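Long-range contact in virulence factor (Pectobacterium carotovorum, PDB 2W3Y), which is a virulence factor of a Drosophila pathogen, carries an S-linked palmitate and binds to lipid vesicles: residues V10-H18 and D244-G252. Residues are numbered along the deposited sequence; the frame is centred on the assembly and turned at random.
Sequences VDLYFQNIH and DNFLDKYEG
Tyr-250 fits as a knob into a hole formed by Asp-11, Phe-14, Gln-15 and His-18. The helices carrying them run side by side in the same direction; the axes of the two segments come within 11.3 Å, at 4° to each other.

Two of the three polar bonds across the contact end on Asp-11 OD1. Tyr-250 OH donates to Asp-11 OD1 at 2.6 Å, from above the carboxylate plane. Lys-249 NZ reaches the same OD1 at 2.8 Å on its syn lone pair, which makes a salt bridge. The extended lysine also gives a hydrogen bond to Gln-15 OE1, from above the amide carbonyl plane. A bend at chi2 (87°) turns the Gln-15 amide toward the lysine.

Next to these bonds, Phe-14, His-18, Phe-246 and Tyr-250 form an aromatic cluster. Phe-14 CB sits over the Tyr-250 ring, 3.6 Å from its centroid, as a CH-pi contact. Lys-249 CG covers the opposite face. Phe-246 turns its edge to the face of Phe-14, with CZ over the ring centre and planes at 78°. Val-10 CG1 adds an apolar contact to Phe-246 CE1. His-18 meets Tyr-250 rim to rim and stacks on Phe-30.

The contact joins the N-terminal helix 9-18 to helix 237-250. Phe-14 also packs on helix 57-81, and Val-10 and Phe-246 on helix 91-105.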
loop_
_atom_site.group_PDB
_atom_site.type_symbol
_atom_site.label_atom_id
_atom_site.label_comp_id
_atom_site.label_asym_id
_atom_site.label_seq_id
_atom_site.Cartn_x
_atom_site.Cartn_y
_atom_site.Cartn_z
ATOM N N VAL A 10 12.426 -17.416 -4.165
ATOM C CA VAL A 10 11.152 -16.699 -4.240
ATOM C C VAL A 10 10.232 -17.336 -5.283
ATOM O O VAL A 10 9.045 -17.557 -5.011
ATOM C CB VAL A 10 11.349 -15.218 -4.581
ATOM C CG1 VAL A 10 10.211 -14.391 -4.008
ATOM C CG2 VAL A 10 12.663 -14.746 -4.038
ATOM N N ASP A 11 10.780 -17.631 -6.468
ATOM C CA ASP A 11 10.045 -18.369 -7.510
ATOM C C ASP A 11 9.447 -19.690 -7.000
ATOM O O ASP A 11 8.270 -19.981 -7.255
ATOM C CB ASP A 11 10.914 -18.594 -8.760
ATOM C CG ASP A 11 10.244 -19.520 -9.797
ATOM O OD1 ASP A 11 9.078 -19.283 -10.191
ATOM O OD2 ASP A 11 10.894 -20.505 -10.217
ATOM N N LEU A 12 10.240 -20.467 -6.265
ATOM C CA LEU A 12 9.777 -21.742 -5.707
ATOM C C LEU A 12 8.664 -21.562 -4.669
ATOM O O LEU A 12 7.719 -22.351 -4.619
ATOM C CB LEU A 12 10.947 -22.518 -5.085
ATOM C CG LEU A 12 12.159 -22.852 -5.965
ATOM C CD1 LEU A 12 13.275 -23.503 -5.147
ATOM C CD2 LEU A 12 11.763 -23.724 -7.156
ATOM N N TYR A 13 8.792 -20.521 -3.843
ATOM C CA TYR A 13 7.793 -20.186 -2.825
ATOM C C TYR A 13 6.431 -19.922 -3.473
ATOM O O TYR A 13 5.396 -20.460 -3.048
ATOM C CB TYR A 13 8.255 -18.972 -1.992
ATOM C CG TYR A 13 7.254 -18.584 -0.924
ATOM C CD1 TYR A 13 7.204 -19.272 0.294
ATOM C CD2 TYR A 13 6.337 -17.542 -1.142
ATOM C CE1 TYR A 13 6.269 -18.941 1.273
ATOM C CE2 TYR A 13 5.408 -17.198 -0.170
ATOM C CZ TYR A 13 5.382 -17.899 1.033
ATOM O OH TYR A 13 4.462 -17.561 1.995
ATOM N N PHE A 14 6.454 -19.107 -4.520
ATOM C CA PHE A 14 5.253 -18.747 -5.262
ATOM C C PHE A 14 4.723 -19.891 -6.130
ATOM O O PHE A 14 3.505 -20.064 -6.237
ATOM C CB PHE A 14 5.503 -17.470 -6.073
ATOM C CG PHE A 14 5.334 -16.210 -5.262
ATOM C CD1 PHE A 14 6.297 -15.824 -4.324
ATOM C CD2 PHE A 14 4.193 -15.417 -5.417
ATOM C CE1 PHE A 14 6.125 -14.668 -3.539
ATOM C CE2 PHE A 14 4.021 -14.258 -4.657
ATOM C CZ PHE A 14 4.987 -13.877 -3.717
ATOM N N GLN A 15 5.630 -20.686 -6.713
ATOM C CA GLN A 15 5.233 -21.881 -7.479
ATOM C C GLN A 15 4.406 -22.819 -6.604
ATOM O O GLN A 15 3.396 -23.366 -7.046
ATOM C CB GLN A 15 6.460 -22.611 -8.089
ATOM C CG GLN A 15 6.120 -23.774 -9.051
ATOM C CD GLN A 15 5.902 -23.343 -10.524
ATOM O OE1 GLN A 15 6.833 -22.941 -11.206
ATOM N NE2 GLN A 15 4.676 -23.459 -11.001
ATOM N N ASN A 16 4.820 -22.973 -5.350
ATOM C CA ASN A 16 4.129 -23.852 -4.418
ATOM C C ASN A 16 2.749 -23.331 -4.017
ATOM O O ASN A 16 1.792 -24.109 -3.921
ATOM C CB ASN A 16 4.988 -24.100 -3.178
ATOM C CG ASN A 16 4.301 -24.990 -2.171
ATOM O OD1 ASN A 16 4.011 -24.565 -1.050
ATOM N ND2 ASN A 16 4.003 -26.228 -2.573
ATOM N N ILE A 17 2.647 -22.021 -3.786
ATOM C CA ILE A 17 1.363 -21.409 -3.444
ATOM C C ILE A 17 0.319 -21.684 -4.526
ATOM O O ILE A 17 -0.799 -22.112 -4.224
ATOM C CB ILE A 17 1.514 -19.889 -3.142
ATOM C CG1 ILE A 17 2.161 -19.695 -1.764
ATOM C CG2 ILE A 17 0.159 -19.160 -3.194
ATOM C CD1 ILE A 17 2.614 -18.270 -1.484
ATOM N N HIS A 18 0.705 -21.495 -5.784
ATOM C CA HIS A 18 -0.258 -21.527 -6.881
ATOM C C HIS A 18 -0.540 -22.920 -7.497
ATOM O O HIS A 18 -1.413 -23.056 -8.351
ATOM C CB HIS A 18 0.111 -20.471 -7.938
ATOM C CG HIS A 18 -0.193 -19.060 -7.510
ATOM N ND1 HIS A 18 0.775 -18.081 -7.405
ATOM C CD2 HIS A 18 -1.361 -18.469 -7.156
ATOM C CE1 HIS A 18 0.216 -16.951 -7.001
ATOM N NE2 HIS A 18 -1.079 -17.158 -6.849
ATOM N N ASP A 244 11.143 -9.002 -14.330
ATOM C CA ASP A 244 10.121 -9.092 -15.384
ATOM C C ASP A 244 9.514 -10.481 -15.543
ATOM O O ASP A 244 8.294 -10.598 -15.689
ATOM C CB ASP A 244 10.668 -8.598 -16.728
ATOM C CG ASP A 244 10.836 -7.084 -16.770
ATOM O OD1 ASP A 244 10.251 -6.382 -15.903
ATOM O OD2 ASP A 244 11.566 -6.596 -17.666
ATOM N N ASN A 245 10.358 -11.517 -15.490
ATOM C CA ASN A 245 9.901 -12.900 -15.606
ATOM C C ASN A 245 9.032 -13.321 -14.422
ATOM O O ASN A 245 8.002 -13.969 -14.594
ATOM C CB ASN A 245 11.083 -13.881 -15.747
ATOM C CG ASN A 245 11.758 -13.825 -17.130
ATOM O OD1 ASN A 245 11.141 -13.465 -18.136
ATOM N ND2 ASN A 245 13.037 -14.193 -17.172
ATOM N N PHE A 246 9.471 -12.962 -13.223
ATOM C CA PHE A 246 8.728 -13.271 -12.001
ATOM C C PHE A 246 7.355 -12.588 -12.024
ATOM O O PHE A 246 6.326 -13.226 -11.784
ATOM C CB PHE A 246 9.538 -12.824 -10.783
ATOM C CG PHE A 246 8.808 -12.976 -9.478
ATOM C CD1 PHE A 246 8.860 -14.175 -8.773
ATOM C CD2 PHE A 246 8.083 -11.908 -8.944
ATOM C CE1 PHE A 246 8.187 -14.334 -7.567
ATOM C CE2 PHE A 246 7.405 -12.055 -7.734
ATOM C CZ PHE A 246 7.451 -13.276 -7.052
ATOM N N LEU A 247 7.353 -11.290 -12.312
ATOM C CA LEU A 247 6.105 -10.523 -12.412
ATOM C C LEU A 247 5.140 -11.078 -13.481
ATOM O O LEU A 247 3.933 -11.173 -13.246
ATOM C CB LEU A 247 6.393 -9.033 -12.628
ATOM C CG LEU A 247 7.038 -8.236 -11.481
ATOM C CD1 LEU A 247 7.061 -6.779 -11.845
ATOM C CD2 LEU A 247 6.314 -8.431 -10.136
ATOM N N ASP A 248 5.686 -11.477 -14.631
ATOM C CA ASP A 248 4.908 -12.118 -15.695
ATOM C C ASP A 248 4.295 -13.467 -15.285
ATOM O O ASP A 248 3.147 -13.760 -15.615
ATOM C CB ASP A 248 5.762 -12.251 -16.976
ATOM C CG ASP A 248 5.834 -10.954 -17.770
ATOM O OD1 ASP A 248 5.010 -10.042 -17.504
ATOM O OD2 ASP A 248 6.699 -10.838 -18.675
ATOM N N LYS A 249 5.045 -14.264 -14.532
ATOM C CA LYS A 249 4.595 -15.594 -14.126
ATOM C C LYS A 249 3.474 -15.600 -13.061
ATOM O O LYS A 249 2.574 -16.450 -13.084
ATOM C CB LYS A 249 5.804 -16.418 -13.646
ATOM C CG LYS A 249 5.531 -17.913 -13.485
ATOM C CD LYS A 249 6.817 -18.705 -13.212
ATOM C CE LYS A 249 6.522 -20.112 -12.702
ATOM N NZ LYS A 249 7.760 -20.791 -12.163
ATOM N N TYR A 250 3.531 -14.650 -12.133
ATOM C CA TYR A 250 2.660 -14.686 -10.964
ATOM C C TYR A 250 1.673 -13.523 -10.918
ATOM O O TYR A 250 1.067 -13.253 -9.871
ATOM C CB TYR A 250 3.511 -14.767 -9.698
ATOM C CG TYR A 250 4.349 -16.043 -9.641
ATOM C CD1 TYR A 250 3.735 -17.287 -9.488
ATOM C CD2 TYR A 250 5.738 -16.001 -9.754
ATOM C CE1 TYR A 250 4.478 -18.463 -9.443
ATOM C CE2 TYR A 250 6.502 -17.182 -9.710
ATOM C CZ TYR A 250 5.859 -18.402 -9.557
ATOM O OH TYR A 250 6.573 -19.576 -9.505
ATOM N N GLU A 251 1.499 -12.876 -12.073
ATOM C CA GLU A 251 0.655 -11.679 -12.240
ATOM C C GLU A 251 -0.740 -11.795 -11.618
ATOM O O GLU A 251 -1.476 -12.720 -11.911
ATOM C CB GLU A 251 0.515 -11.323 -13.731
ATOM C CG GLU A 251 -0.171 -9.969 -13.966
ATOM C CD GLU A 251 -0.315 -9.598 -15.435
ATOM O OE1 GLU A 251 -1.260 -8.827 -15.747
ATOM O OE2 GLU A 251 0.505 -10.068 -16.272
ATOM N N GLY A 252 -1.095 -10.840 -10.764
ATOM C CA GLY A 252 -2.458 -10.751 -10.251
ATOM C C GLY A 252 -3.296 -9.824 -11.123
ATOM O O GLY A 252 -2.757 -9.053 -11.905
#